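Local structure of beta-glycosidase (Bacteroides caccae, 6T2R) at residues N188-L199 against H202-R213. The protein is a glycoside hydrolase family 16 enzyme of a human gut bacterium, an endo-acting O-glycanase thought to cleave within mucin glycan chains. Residues are numbered along the deposited sequence; the frame is centred on the assembly and turned at random.
Sequences NVYGVDFWPDSL and HVNGKRNFVYPR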
loop_
_atom_site.group_PDB
_atom_site.type_symbol
_atom_site.label_atom_id
_atom_site.label_comp_id
_atom_site.label_asym_id
_atom_site.label_seq_id
_atom_site.Cartn_x
_atom_site.Cartn_y
_atom_site.Cartn_z
ATOM N N ASN A 188 -2.064 10.043 9.398
ATOM C CA ASN A 188 -1.129 9.119 10.065
ATOM C C ASN A 188 -0.081 8.778 9.020
ATOM O O ASN A 188 -0.395 8.842 7.811
ATOM C CB ASN A 188 -1.871 7.907 10.584
ATOM C CG ASN A 188 -2.945 8.247 11.599
ATOM O OD1 ASN A 188 -2.662 8.293 12.781
ATOM N ND2 ASN A 188 -4.192 8.399 11.162
ATOM N N VAL A 189 1.105 8.405 9.458
ATOM C CA VAL A 189 2.214 8.003 8.546
ATOM C C VAL A 189 2.402 6.478 8.613
ATOM O O VAL A 189 2.870 5.993 9.654
ATOM C CB VAL A 189 3.514 8.736 8.901
ATOM C CG1 VAL A 189 4.635 8.360 7.928
ATOM C CG2 VAL A 189 3.292 10.250 8.923
ATOM N N TYR A 190 2.076 5.776 7.526
ATOM C CA TYR A 190 2.236 4.310 7.373
ATOM C C TYR A 190 3.575 4.029 6.710
ATOM O O TYR A 190 3.855 4.626 5.645
ATOM C CB TYR A 190 1.017 3.745 6.635
ATOM C CG TYR A 190 -0.286 4.148 7.290
ATOM C CD1 TYR A 190 -0.747 3.480 8.408
ATOM C CD2 TYR A 190 -1.009 5.250 6.850
ATOM C CE1 TYR A 190 -1.916 3.858 9.041
ATOM C CE2 TYR A 190 -2.182 5.647 7.467
ATOM C CZ TYR A 190 -2.641 4.937 8.560
ATOM O OH TYR A 190 -3.806 5.300 9.176
ATOM N N GLY A 191 4.384 3.174 7.339
ATOM C CA GLY A 191 5.756 2.888 6.886
ATOM C C GLY A 191 6.163 1.421 7.021
ATOM O O GLY A 191 5.610 0.681 7.881
ATOM N N VAL A 192 7.051 0.984 6.132
ATOM C CA VAL A 192 7.758 -0.315 6.210
ATOM C C VAL A 192 9.220 -0.025 5.885
ATOM O O VAL A 192 9.453 0.849 4.997
ATOM C CB VAL A 192 7.137 -1.367 5.276
ATOM C CG1 VAL A 192 7.355 -1.050 3.778
ATOM C CG2 VAL A 192 7.631 -2.774 5.642
ATOM N N ASP A 193 10.128 -0.689 6.591
ATOM C CA ASP A 193 11.585 -0.684 6.312
ATOM C C ASP A 193 11.974 -2.068 5.795
ATOM O O ASP A 193 11.586 -3.107 6.465
ATOM C CB ASP A 193 12.386 -0.345 7.571
ATOM C CG ASP A 193 12.084 1.022 8.178
ATOM O OD1 ASP A 193 11.441 1.873 7.478
ATOM O OD2 ASP A 193 12.493 1.233 9.351
ATOM N N PHE A 194 12.653 -2.101 4.637
ATOM C CA PHE A 194 13.209 -3.329 4.015
ATOM C C PHE A 194 14.671 -3.487 4.427
ATOM O O PHE A 194 15.476 -2.575 4.145
ATOM C CB PHE A 194 13.145 -3.263 2.496
ATOM C CG PHE A 194 11.760 -3.373 1.900
ATOM C CD1 PHE A 194 10.904 -2.276 1.873
ATOM C CD2 PHE A 194 11.329 -4.556 1.329
ATOM C CE1 PHE A 194 9.647 -2.359 1.300
ATOM C CE2 PHE A 194 10.078 -4.629 0.738
ATOM C CZ PHE A 194 9.237 -3.539 0.733
ATOM N N TRP A 195 14.990 -4.596 5.098
ATOM C CA TRP A 195 16.381 -5.031 5.383
ATOM C C TRP A 195 16.586 -6.441 4.841
ATOM O O TRP A 195 15.612 -7.179 4.628
ATOM C CB TRP A 195 16.690 -4.964 6.879
ATOM C CG TRP A 195 16.373 -3.646 7.531
ATOM C CD1 TRP A 195 15.376 -3.390 8.429
ATOM C CD2 TRP A 195 17.076 -2.401 7.354
ATOM N NE1 TRP A 195 15.430 -2.092 8.849
ATOM C CE2 TRP A 195 16.462 -1.458 8.203
ATOM C CE3 TRP A 195 18.191 -2.018 6.622
ATOM C CZ2 TRP A 195 16.911 -0.146 8.313
ATOM C CZ3 TRP A 195 18.632 -0.715 6.725
ATOM C CH2 TRP A 195 18.000 0.203 7.558
ATOM N N PRO A 196 17.855 -6.863 4.657
ATOM C CA PRO A 196 18.161 -8.207 4.173
ATOM C C PRO A 196 17.514 -9.320 5.000
ATOM O O PRO A 196 17.129 -10.312 4.414
ATOM C CB PRO A 196 19.694 -8.292 4.247
ATOM C CG PRO A 196 20.116 -6.830 4.050
ATOM C CD PRO A 196 19.078 -6.066 4.851
ATOM N N ASP A 197 17.373 -9.126 6.313
ATOM C CA ASP A 197 16.982 -10.212 7.244
ATOM C C ASP A 197 15.603 -9.956 7.851
ATOM O O ASP A 197 15.234 -10.714 8.757
ATOM C CB ASP A 197 17.981 -10.316 8.381
ATOM C CG ASP A 197 17.784 -9.224 9.429
ATOM O OD1 ASP A 197 17.608 -8.053 9.064
ATOM O OD2 ASP A 197 17.838 -9.551 10.601
ATOM N N SER A 198 14.887 -8.907 7.454
ATOM C CA SER A 198 13.647 -8.502 8.165
ATOM C C SER A 198 12.952 -7.331 7.484
ATOM O O SER A 198 13.635 -6.478 6.865
ATOM C CB SER A 198 13.930 -8.144 9.588
ATOM O OG SER A 198 14.839 -7.045 9.614
ATOM N N LEU A 199 11.636 -7.269 7.672
ATOM C CA LEU A 199 10.819 -6.074 7.393
ATOM C C LEU A 199 10.396 -5.497 8.747
ATOM O O LEU A 199 10.074 -6.301 9.622
ATOM C CB LEU A 199 9.596 -6.432 6.545
ATOM C CG LEU A 199 9.834 -7.151 5.218
ATOM C CD1 LEU A 199 8.510 -7.253 4.442
ATOM C CD2 LEU A 199 10.917 -6.479 4.374
ATOM N N HIS A 202 5.898 0.407 10.727
ATOM C CA HIS A 202 5.722 1.578 11.608
ATOM C C HIS A 202 4.410 2.240 11.230
ATOM O O HIS A 202 4.047 2.211 10.046
ATOM C CB HIS A 202 6.883 2.582 11.481
ATOM C CG HIS A 202 8.203 2.046 11.909
ATOM N ND1 HIS A 202 9.123 1.549 11.004
ATOM C CD2 HIS A 202 8.744 1.885 13.143
ATOM C CE1 HIS A 202 10.197 1.145 11.667
ATOM N NE2 HIS A 202 9.979 1.324 12.997
ATOM N N VAL A 203 3.724 2.750 12.245
ATOM C CA VAL A 203 2.664 3.784 12.131
ATOM C C VAL A 203 3.109 4.975 12.999
ATOM O O VAL A 203 3.458 4.737 14.181
ATOM C CB VAL A 203 1.309 3.195 12.562
ATOM C CG1 VAL A 203 0.237 4.241 12.573
ATOM C CG2 VAL A 203 0.902 2.038 11.664
ATOM N N ASN A 204 3.147 6.180 12.413
ATOM C CA ASN A 204 3.661 7.432 13.034
ATOM C C ASN A 204 5.017 7.198 13.708
ATOM O O ASN A 204 5.215 7.742 14.760
ATOM C CB ASN A 204 2.608 7.980 14.011
ATOM C CG ASN A 204 1.284 8.177 13.304
ATOM O OD1 ASN A 204 1.273 8.623 12.163
ATOM N ND2 ASN A 204 0.179 7.805 13.926
ATOM N N GLY A 205 5.915 6.376 13.173
ATOM C CA GLY A 205 7.241 6.215 13.806
ATOM C C GLY A 205 7.266 5.237 14.979
ATOM O O GLY A 205 8.361 4.848 15.364
ATOM N N LYS A 206 6.113 4.769 15.451
ATOM C CA LYS A 206 5.969 3.651 16.401
ATOM C C LYS A 206 6.121 2.321 15.641
ATOM O O LYS A 206 5.481 2.127 14.605
ATOM C CB LYS A 206 4.619 3.801 17.105
ATOM C CG LYS A 206 4.289 2.757 18.169
ATOM C CD LYS A 206 4.752 3.065 19.596
ATOM C CE LYS A 206 5.790 2.091 20.131
ATOM N NZ LYS A 206 6.534 2.643 21.295
ATOM N N ARG A 207 6.956 1.419 16.151
ATOM C CA ARG A 207 7.135 0.061 15.594
ATOM C C ARG A 207 5.868 -0.737 15.894
ATOM O O ARG A 207 5.498 -0.818 17.067
ATOM C CB ARG A 207 8.363 -0.638 16.193
ATOM C CG ARG A 207 8.425 -2.130 15.862
ATOM C CD ARG A 207 9.780 -2.822 16.021
ATOM N NE ARG A 207 10.624 -2.291 17.089
ATOM C CZ ARG A 207 10.429 -2.488 18.384
ATOM N NH1 ARG A 207 9.406 -3.224 18.795
ATOM N NH2 ARG A 207 11.257 -1.942 19.262
ATOM N N ASN A 208 5.258 -1.313 14.863
ATOM C CA ASN A 208 4.103 -2.236 14.949
ATOM C C ASN A 208 4.681 -3.634 15.190
ATOM O O ASN A 208 4.404 -4.224 16.217
ATOM C CB ASN A 208 3.208 -2.185 13.702
ATOM C CG ASN A 208 1.985 -3.081 13.814
ATOM O OD1 ASN A 208 1.853 -3.795 14.791
ATOM N ND2 ASN A 208 1.112 -3.101 12.813
ATOM N N PHE A 209 5.422 -4.165 14.235
ATOM C CA PHE A 209 5.961 -5.531 14.342
ATOM C C PHE A 209 7.062 -5.692 13.318
ATOM O O PHE A 209 7.192 -4.793 12.438
ATOM C CB PHE A 209 4.877 -6.592 14.176
ATOM C CG PHE A 209 4.545 -6.979 12.760
ATOM C CD1 PHE A 209 3.766 -6.155 11.966
ATOM C CD2 PHE A 209 4.900 -8.221 12.268
ATOM C CE1 PHE A 209 3.404 -6.552 10.693
ATOM C CE2 PHE A 209 4.542 -8.620 10.982
ATOM C CZ PHE A 209 3.796 -7.780 10.195
ATOM N N VAL A 210 7.826 -6.776 13.503
ATOM C CA VAL A 210 8.989 -7.170 12.665
ATOM C C VAL A 210 8.572 -8.464 11.959
ATOM O O VAL A 210 8.055 -9.340 12.619
ATOM C CB VAL A 210 10.275 -7.341 13.511
ATOM C CG1 VAL A 210 11.472 -7.799 12.681
ATOM C CG2 VAL A 210 10.641 -6.083 14.278
ATOM N N TYR A 211 8.748 -8.568 10.653
ATOM C CA TYR A 211 8.665 -9.873 9.970
ATOM C C TYR A 211 10.087 -10.327 9.689
ATOM O O TYR A 211 10.757 -9.714 8.864
ATOM C CB TYR A 211 7.834 -9.857 8.690
ATOM C CG TYR A 211 7.520 -11.261 8.250
ATOM C CD1 TYR A 211 6.565 -12.001 8.928
ATOM C CD2 TYR A 211 8.245 -11.880 7.248
ATOM C CE1 TYR A 211 6.284 -13.308 8.558
ATOM C CE2 TYR A 211 7.997 -13.193 6.877
ATOM C CZ TYR A 211 7.000 -13.913 7.532
ATOM O OH TYR A 211 6.708 -15.212 7.194
ATOM N N PRO A 212 10.564 -11.379 10.390
ATOM C CA PRO A 212 11.919 -11.886 10.228
ATOM C C PRO A 212 12.078 -12.896 9.085
ATOM O O PRO A 212 11.169 -13.660 8.833
ATOM C CB PRO A 212 12.183 -12.551 11.583
ATOM C CG PRO A 212 10.835 -13.125 11.970
ATOM C CD PRO A 212 9.822 -12.120 11.443
ATOM N N ARG A 213 13.265 -12.867 8.455
ATOM C CA ARG A 213 13.827 -13.980 7.670
ATOM C C ARG A 213 14.363 -15.023 8.647
ATOM O O ARG A 213 15.398 -14.741 9.332
ATOM C CB ARG A 213 14.936 -13.509 6.728
ATOM C CG ARG A 213 15.422 -14.609 5.785
ATOM C CD ARG A 213 16.693 -14.290 5.020
ATOM N NE ARG A 213 16.625 -13.141 4.113
ATOM C CZ ARG A 213 16.239 -13.132 2.802
ATOM N NH1 ARG A 213 15.825 -14.234 2.175
ATOM N NH2 ARG A 213 16.249 -11.980 2.118
HETATM O O HOH W 1 5.415 5.401 10.432
HETATM O O HOH W 2 8.799 2.269 8.400
#
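Asn188 and Asn204 meet amide to amide, their planes 32° apart: ND2 of Asn204 donates to a lone pair of Asn188 OD1 at 3.1 Å, while ND2 of Asn188 turns to Asn183 O. The other end of the Asn204 amide is used as well, OD1 taking the backbone N of Val189 at 2.7 Å. Val189 O accepts from Asn204 N and from a water that also receives Gly205 N, tying in the type I' turn Val203-Lys206. Tyr190 lies alongside Val203, pointing the same way, with CD1 3.9 Å from Val203 CG2; Val156 packs on Tyr190 and Ile180 on Val203. Gly191 and His202 form an antiparallel hydrogen-bonded pair, N to O both ways. Three strands, 187-195, 198-203 and 206-212, run here as two successive hairpins within the antiparallel beta-sandwich (jelly roll) of family 16, and strand 108-116 pairs with 187-195. Asp193 is salt-bridged through OD1 to Arg109; a water in the plane of the His202 ring links that same oxygen to ND1. Pro196 O is gripped side-on by Arg213, NE at 2.9 Å and NH2 at 3.0 Å, both in its carbonyl plane; a bend at chi3 (-62°) brings the guanidinium edge round to it. Asp197 O receives Arg213 N, and Ser198 OG donates to Asp197 OD1 from above the carboxylate plane. Leu199 exchanges two backbone hydrogen bonds with Tyr211, and both side chains reach Val160.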